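Local coordinates for esterase (uncultured bacterium FLS12, PDB 4RGY), which is a low-temperature-active alkaline esterase, a hydrolase of the alpha/beta-hydrolase clan that probably cleaves esters with a serine nucleophile, at residues A[83-91]-A[172-180]; A[206-214]-A[249-260]. All coordinates share one frame; numbering follows the deposited sequence.

Contact 1 and contact 2 lie on opposite sides of the centre of one alpha/beta-hydrolase domain. Their centres are 27 Å apart and their nearest atoms about 12 Å, so they do not touch. Along the chain contact 1 closes before contact 2 opens. Contact 1 joins the loop after strand 75-79 to helix 170-178; contact 2 packs the last helix on strand 207-213 of the central sheet. The probable Ser-His-Asp triad is S126, H245 and D216. In contact 1, F85 lies near these residues without touching them. In contact 2, the side chain of C212 touches these probable triad residues. Contact 1 also reaches a second subunit.

Contact 1: residues A[83-91]-A[172-180]; sequences RSFYTDMAH and AEQRNIFGD
I177 fits its side chain into the bend of the 83-91 loop. I177 CD1 meets F85 CD1 at 4.0 Å and also lies near the carbonyl oxygen of R83. CG2 sits by T87 CB, and CG1 by M89 CE. CG2 also lies over the centre of the F178 ring, anti to the backbone N of I177, while CG1 and CD1 head for R83 and F85. F178 brings CE1 to T87 OG1.

At one side R83 meets E173 in a bidentate salt bridge. R83 comes side-on, with its NE to E173 OE2 and its NH2 to E173 OE1, each 2.7 Å. Both oxygens use syn lone pairs and the two planes are only 9° apart. A bend at chi3 (58°) turns the R83 guanidinium side-on to the end of the extended E173 chain. R83 NH1 also bonds G15 O of the second subunit. A water donates to both R83 O and E173 OE2. A leucine in place of R83 would probably leave the E173 carboxylate without its charged mate and with less to fix its rotation.

The loop follows strand 75-79 of the alpha/beta-hydrolase sheet, and here it meets the C-terminal end of helix 170-178. Two carbonyls of that last turn accept loop amides. H91 N reaches N176 O at 2.8 Å, and A90 N reaches I177 O at 3.1 Å. A second water donates to I177 O and D88 O. G179 leaves the helix with positive phi, and A90 CB packs on G179 N at 3.4 Å.

The H91 ring turns its edge to R175 O. Its ND1 bonds N176 OD1 of the second subunit, and the ring stacks on H91 of that subunit. N176 OD1 in turn binds H91 ND1 of the second subunit.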
# COMPACT_ATOMS: atom_id res chain seq x y z
N ARG A 83 7.22 19.68 -2.28
CA ARG A 83 7.49 20.74 -3.26
C ARG A 83 8.74 21.52 -2.85
O ARG A 83 8.73 22.75 -2.79
CB ARG A 83 6.28 21.66 -3.41
CG ARG A 83 5.03 20.98 -3.96
CD ARG A 83 3.83 21.93 -3.98
NE ARG A 83 4.13 23.12 -4.77
CZ ARG A 83 3.84 23.25 -6.07
NH1 ARG A 83 3.21 22.27 -6.72
NH2 ARG A 83 4.16 24.37 -6.71
N SER A 84 9.83 20.79 -2.62
CA SER A 84 11.02 21.37 -2.00
C SER A 84 12.18 21.68 -2.94
O SER A 84 13.15 22.31 -2.54
CB SER A 84 11.56 20.40 -0.97
OG SER A 84 12.04 19.23 -1.61
N PHE A 85 12.09 21.23 -4.19
CA PHE A 85 13.22 21.35 -5.09
C PHE A 85 14.51 20.75 -4.50
O PHE A 85 15.61 21.21 -4.81
CB PHE A 85 13.43 22.81 -5.55
CG PHE A 85 12.83 23.10 -6.89
CD1 PHE A 85 11.48 23.38 -7.02
CD2 PHE A 85 13.61 23.03 -8.04
CE1 PHE A 85 10.92 23.60 -8.26
CE2 PHE A 85 13.05 23.27 -9.29
CZ PHE A 85 11.71 23.56 -9.39
N TYR A 86 14.38 19.70 -3.69
CA TYR A 86 15.57 18.99 -3.19
C TYR A 86 16.50 19.96 -2.46
O TYR A 86 17.73 19.87 -2.57
CB TYR A 86 16.26 18.24 -4.35
CG TYR A 86 15.30 17.25 -4.98
CD1 TYR A 86 15.17 15.97 -4.48
CD2 TYR A 86 14.47 17.63 -6.03
CE1 TYR A 86 14.26 15.07 -5.02
CE2 TYR A 86 13.55 16.74 -6.58
CZ TYR A 86 13.45 15.46 -6.06
OH TYR A 86 12.54 14.57 -6.56
N THR A 87 15.91 20.88 -1.71
CA THR A 87 16.64 21.97 -1.06
C THR A 87 16.41 21.97 0.45
O THR A 87 15.32 21.65 0.93
CB THR A 87 16.18 23.31 -1.67
OG1 THR A 87 16.43 23.30 -3.08
CG2 THR A 87 16.91 24.51 -1.05
N ASP A 88 17.45 22.31 1.22
CA ASP A 88 17.26 22.63 2.63
C ASP A 88 16.60 24.00 2.65
O ASP A 88 17.25 25.04 2.48
CB ASP A 88 18.58 22.61 3.39
CG ASP A 88 19.05 21.21 3.71
OD1 ASP A 88 18.26 20.25 3.56
OD2 ASP A 88 20.22 21.04 4.13
N MET A 89 15.29 23.99 2.83
CA MET A 89 14.47 25.17 2.61
C MET A 89 14.76 26.30 3.58
O MET A 89 14.99 26.07 4.77
CB MET A 89 13.00 24.78 2.68
CG MET A 89 12.59 23.82 1.56
SD MET A 89 10.87 23.26 1.68
CE MET A 89 10.01 24.78 1.30
N ALA A 90 14.75 27.52 3.06
CA ALA A 90 14.88 28.71 3.89
C ALA A 90 13.72 28.79 4.89
O ALA A 90 13.90 29.17 6.06
CB ALA A 90 14.92 29.96 3.03
N HIS A 91 12.53 28.44 4.41
CA HIS A 91 11.34 28.34 5.24
C HIS A 91 10.68 27.00 4.99
O HIS A 91 9.78 26.86 4.15
CB HIS A 91 10.35 29.46 4.90
CG HIS A 91 10.90 30.83 5.12
ND1 HIS A 91 10.84 31.47 6.34
CD2 HIS A 91 11.51 31.70 4.27
CE1 HIS A 91 11.39 32.66 6.24
NE2 HIS A 91 11.80 32.83 4.99
N ALA A 172 6.38 33.54 -3.85
CA ALA A 172 6.47 33.29 -2.42
C ALA A 172 7.01 31.89 -2.13
O ALA A 172 7.81 31.71 -1.21
CB ALA A 172 5.11 33.49 -1.75
N GLU A 173 6.59 30.91 -2.93
CA GLU A 173 7.07 29.54 -2.75
C GLU A 173 8.56 29.44 -3.05
O GLU A 173 9.30 28.77 -2.33
CB GLU A 173 6.28 28.55 -3.61
CG GLU A 173 6.79 27.11 -3.47
CD GLU A 173 5.87 26.10 -4.13
OE1 GLU A 173 5.51 26.29 -5.31
OE2 GLU A 173 5.51 25.11 -3.47
N GLN A 174 9.01 30.12 -4.11
CA GLN A 174 10.44 30.12 -4.42
C GLN A 174 11.24 30.74 -3.27
O GLN A 174 12.33 30.27 -2.94
CB GLN A 174 10.69 30.85 -5.74
CG GLN A 174 10.12 30.12 -6.96
CD GLN A 174 10.71 28.73 -7.14
OE1 GLN A 174 10.01 27.72 -7.07
NE2 GLN A 174 12.01 28.68 -7.38
N ARG A 175 10.69 31.78 -2.64
CA ARG A 175 11.33 32.36 -1.47
C ARG A 175 11.35 31.41 -0.28
O ARG A 175 12.35 31.34 0.44
CB ARG A 175 10.67 33.69 -1.09
CG ARG A 175 10.90 34.77 -2.14
CD ARG A 175 10.54 36.15 -1.63
NE ARG A 175 10.96 37.18 -2.59
CZ ARG A 175 10.12 37.95 -3.26
NH1 ARG A 175 8.81 37.85 -3.07
NH2 ARG A 175 10.59 38.85 -4.12
N ASN A 176 10.29 30.64 -0.10
CA ASN A 176 10.28 29.62 0.95
C ASN A 176 11.36 28.57 0.72
O ASN A 176 12.01 28.11 1.66
CB ASN A 176 8.93 28.92 1.04
CG ASN A 176 7.81 29.86 1.46
OD1 ASN A 176 8.06 30.92 2.03
ND2 ASN A 176 6.58 29.46 1.18
N ILE A 177 11.55 28.21 -0.54
CA ILE A 177 12.57 27.22 -0.88
C ILE A 177 13.98 27.80 -0.77
O ILE A 177 14.83 27.26 -0.05
CB ILE A 177 12.36 26.68 -2.31
CG1 ILE A 177 11.04 25.90 -2.39
CG2 ILE A 177 13.54 25.80 -2.72
CD1 ILE A 177 10.57 25.66 -3.81
N PHE A 178 14.22 28.92 -1.45
CA PHE A 178 15.58 29.42 -1.65
C PHE A 178 15.99 30.60 -0.80
O PHE A 178 17.18 30.93 -0.75
CB PHE A 178 15.79 29.78 -3.12
CG PHE A 178 15.73 28.61 -4.05
CD1 PHE A 178 16.72 27.64 -4.02
CD2 PHE A 178 14.68 28.47 -4.95
CE1 PHE A 178 16.68 26.55 -4.86
CE2 PHE A 178 14.63 27.38 -5.80
CZ PHE A 178 15.64 26.41 -5.75
N GLY A 179 15.03 31.26 -0.15
CA GLY A 179 15.33 32.45 0.62
C GLY A 179 15.43 33.70 -0.24
O GLY A 179 14.48 34.05 -0.95
N ASP A 180 16.56 34.38 -0.16
CA ASP A 180 16.79 35.58 -0.95
C ASP A 180 17.04 35.20 -2.41
O ASP A 180 18.12 34.71 -2.75
CB ASP A 180 18.00 36.34 -0.40
CG ASP A 180 18.26 37.66 -1.11
OD1 ASP A 180 17.58 37.97 -2.12
OD2 ASP A 180 19.15 38.39 -0.65
O HOH W 1 6.99 24.33 -1.35
O HOH W 2 17.52 27.44 0.84

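Contact 2: residues A[206-214]-A[249-260]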
# COMPACT_ATOMS: atom_id res chain seq x y z
N PRO A 206 31.06 12.40 -12.56
CA PRO A 206 30.10 11.36 -12.93
C PRO A 206 29.81 11.42 -14.43
O PRO A 206 30.05 12.47 -15.05
CB PRO A 206 28.84 11.75 -12.15
CG PRO A 206 29.31 12.68 -11.07
CD PRO A 206 30.46 13.42 -11.67
N LYS A 207 29.33 10.32 -14.99
CA LYS A 207 28.73 10.37 -16.32
C LYS A 207 27.50 11.27 -16.20
O LYS A 207 26.76 11.18 -15.20
CB LYS A 207 28.31 8.95 -16.74
CG LYS A 207 28.47 8.68 -18.23
CD LYS A 207 28.00 7.27 -18.59
CE LYS A 207 28.21 7.02 -20.08
NZ LYS A 207 27.68 5.69 -20.48
N LEU A 208 27.28 12.16 -17.16
CA LEU A 208 26.21 13.15 -17.06
C LEU A 208 25.30 13.12 -18.27
O LEU A 208 25.78 13.05 -19.40
CB LEU A 208 26.81 14.56 -16.89
CG LEU A 208 27.60 14.74 -15.59
CD1 LEU A 208 28.50 15.97 -15.67
CD2 LEU A 208 26.69 14.83 -14.37
N TYR A 209 24.00 13.16 -18.03
CA TYR A 209 23.00 13.04 -19.08
C TYR A 209 21.98 14.16 -18.93
O TYR A 209 21.54 14.47 -17.81
CB TYR A 209 22.30 11.66 -19.00
CG TYR A 209 21.19 11.44 -20.01
CD1 TYR A 209 19.92 11.97 -19.79
CD2 TYR A 209 21.40 10.69 -21.16
CE1 TYR A 209 18.90 11.78 -20.71
CE2 TYR A 209 20.38 10.48 -22.08
CZ TYR A 209 19.13 11.03 -21.85
OH TYR A 209 18.11 10.85 -22.75
N GLN A 210 21.58 14.72 -20.05
CA GLN A 210 20.53 15.72 -20.08
C GLN A 210 19.65 15.51 -21.29
O GLN A 210 20.16 15.41 -22.41
CB GLN A 210 21.14 17.12 -20.16
CG GLN A 210 20.11 18.23 -20.34
CD GLN A 210 20.72 19.59 -20.69
OE1 GLN A 210 21.92 19.70 -20.98
NE2 GLN A 210 19.89 20.61 -20.66
N CYS A 211 18.33 15.46 -21.10
CA CYS A 211 17.42 15.49 -22.25
C CYS A 211 16.24 16.42 -22.01
O CYS A 211 15.93 16.76 -20.87
CB CYS A 211 16.94 14.08 -22.63
SG CYS A 211 15.65 13.38 -21.53
N CYS A 212 15.57 16.80 -23.09
CA CYS A 212 14.34 17.59 -22.97
C CYS A 212 13.51 17.50 -24.24
O CYS A 212 14.06 17.44 -25.35
CB CYS A 212 14.67 19.06 -22.67
SG CYS A 212 13.25 20.04 -22.16
N GLY A 213 12.19 17.47 -24.09
CA GLY A 213 11.29 17.56 -25.23
C GLY A 213 11.30 18.98 -25.78
O GLY A 213 11.31 19.95 -25.02
N THR A 214 11.28 19.11 -27.11
CA THR A 214 11.46 20.42 -27.73
C THR A 214 10.28 21.38 -27.56
O THR A 214 10.40 22.57 -27.83
CB THR A 214 11.85 20.30 -29.23
OG1 THR A 214 10.93 19.44 -29.91
CG2 THR A 214 13.26 19.74 -29.37
N TYR A 249 6.74 10.96 -22.64
CA TYR A 249 8.12 11.28 -22.98
C TYR A 249 9.11 10.67 -21.98
O TYR A 249 10.10 10.07 -22.38
CB TYR A 249 8.28 12.81 -23.10
CG TYR A 249 9.70 13.27 -23.36
CD1 TYR A 249 10.26 13.18 -24.63
CD2 TYR A 249 10.47 13.79 -22.33
CE1 TYR A 249 11.56 13.60 -24.86
CE2 TYR A 249 11.77 14.21 -22.55
CZ TYR A 249 12.30 14.10 -23.82
OH TYR A 249 13.58 14.51 -24.04
N TRP A 250 8.83 10.77 -20.68
CA TRP A 250 9.75 10.22 -19.69
C TRP A 250 9.79 8.69 -19.69
O TRP A 250 10.83 8.09 -19.42
CB TRP A 250 9.45 10.77 -18.29
CG TRP A 250 9.58 12.26 -18.32
CD1 TRP A 250 10.58 12.97 -18.93
CD2 TRP A 250 8.66 13.23 -17.81
NE1 TRP A 250 10.35 14.32 -18.80
CE2 TRP A 250 9.17 14.50 -18.11
CE3 TRP A 250 7.45 13.13 -17.11
CZ2 TRP A 250 8.52 15.67 -17.75
CZ3 TRP A 250 6.80 14.30 -16.75
CH2 TRP A 250 7.33 15.56 -17.07
N ASP A 251 8.66 8.06 -20.00
CA ASP A 251 8.60 6.61 -20.11
C ASP A 251 9.53 6.14 -21.23
O ASP A 251 10.22 5.13 -21.08
CB ASP A 251 7.16 6.16 -20.39
CG ASP A 251 7.02 4.64 -20.46
OD1 ASP A 251 7.18 3.97 -19.43
OD2 ASP A 251 6.74 4.11 -21.55
N ALA A 252 9.55 6.87 -22.34
CA ALA A 252 10.45 6.55 -23.44
C ALA A 252 11.90 6.87 -23.06
O ALA A 252 12.80 6.05 -23.25
CB ALA A 252 10.05 7.33 -24.69
N GLN A 253 12.12 8.07 -22.54
CA GLN A 253 13.48 8.52 -22.27
C GLN A 253 14.18 7.76 -21.14
O GLN A 253 15.40 7.59 -21.18
CB GLN A 253 13.51 10.02 -21.98
CG GLN A 253 13.18 10.86 -23.19
CD GLN A 253 14.12 10.58 -24.33
OE1 GLN A 253 13.71 10.07 -25.38
NE2 GLN A 253 15.40 10.89 -24.15
N ILE A 254 13.43 7.30 -20.14
CA ILE A 254 14.08 6.60 -19.03
C ILE A 254 14.73 5.29 -19.50
O ILE A 254 15.74 4.85 -18.94
CB ILE A 254 13.14 6.38 -17.82
CG1 ILE A 254 13.94 6.09 -16.55
CG2 ILE A 254 12.13 5.27 -18.08
CD1 ILE A 254 14.88 7.22 -16.12
N GLN A 255 14.17 4.68 -20.55
CA GLN A 255 14.79 3.50 -21.15
C GLN A 255 16.17 3.81 -21.74
O GLN A 255 17.10 3.01 -21.62
CB GLN A 255 13.87 2.91 -22.23
CG GLN A 255 12.56 2.37 -21.66
CD GLN A 255 11.60 2.00 -22.75
OE1 GLN A 255 11.79 1.00 -23.44
NE2 GLN A 255 10.56 2.81 -22.92
N ARG A 256 16.30 4.99 -22.35
CA ARG A 256 17.58 5.41 -22.91
C ARG A 256 18.56 5.71 -21.79
O ARG A 256 19.74 5.35 -21.86
CB ARG A 256 17.39 6.62 -23.81
CG ARG A 256 16.42 6.36 -24.97
CD ARG A 256 16.36 7.54 -25.92
NE ARG A 256 17.67 7.84 -26.49
CZ ARG A 256 18.18 7.24 -27.56
NH1 ARG A 256 17.49 6.29 -28.19
NH2 ARG A 256 19.38 7.58 -28.00
N VAL A 257 18.09 6.35 -20.72
CA VAL A 257 18.94 6.61 -19.58
C VAL A 257 19.45 5.30 -18.97
O VAL A 257 20.63 5.18 -18.64
CB VAL A 257 18.23 7.45 -18.51
CG1 VAL A 257 19.02 7.46 -17.21
CG2 VAL A 257 18.02 8.87 -19.03
N LEU A 258 18.56 4.31 -18.83
CA LEU A 258 18.95 3.02 -18.27
C LEU A 258 20.06 2.35 -19.10
O LEU A 258 21.00 1.81 -18.54
CB LEU A 258 17.74 2.10 -18.12
CG LEU A 258 16.74 2.48 -17.02
CD1 LEU A 258 15.49 1.63 -17.16
CD2 LEU A 258 17.34 2.33 -15.63
N ALA A 259 19.94 2.41 -20.42
CA ALA A 259 20.94 1.80 -21.30
C ALA A 259 22.29 2.52 -21.20
O ALA A 259 23.34 1.92 -21.44
CB ALA A 259 20.45 1.80 -22.74
N TRP A 260 22.23 3.80 -20.86
CA TRP A 260 23.39 4.67 -20.79
C TRP A 260 24.15 4.55 -19.47
O TRP A 260 25.32 4.91 -19.40
CB TRP A 260 22.91 6.11 -21.04
CG TRP A 260 23.84 7.23 -20.64
CD1 TRP A 260 24.77 7.85 -21.42
CD2 TRP A 260 23.88 7.89 -19.37
NE1 TRP A 260 25.40 8.85 -20.71
CE2 TRP A 260 24.87 8.90 -19.45
CE3 TRP A 260 23.18 7.73 -18.17
CZ2 TRP A 260 25.17 9.73 -18.37
CZ3 TRP A 260 23.48 8.55 -17.11
CH2 TRP A 260 24.47 9.54 -17.21
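Strand 207-213 and helix 249-260 run nearly antiparallel, with axes 10.0 Å apart at 156°. W260 is held between two side chains. The K207 chain slides over one face of the W260 indole, and Y209 CB rests on the other, 3.6 Å from the centroid of its six-membered ring. K207 NZ stands over the five-membered ring of W260, a cation-pi contact at 4.0 Å, and bonds W260 O at 2.7 Å in the carbonyl plane. The Y209 ring turns its edge to W260, and V257 CG2 lies over one Y209 face. CG of Y209 is anti to the backbone N (chi1 177°), which swings the ring along the helix until Y209 OH is 3.1 Å from Q253 NE2. The same OH bonds E239 on the neighbouring strand.

Q253 NE2 makes a weak hydrogen bond to C211 SG at 3.6 Å. Y249 lies between Q253 CG on one face and G213 CA on the other. This is helix-on-sheet packing of the alpha/beta-hydrolase fold, just after H245 of the probable triad. Aromatic rings carry most of the contact, and the lysine bond to the helix-end carbonyl probably gains from the helix dipole.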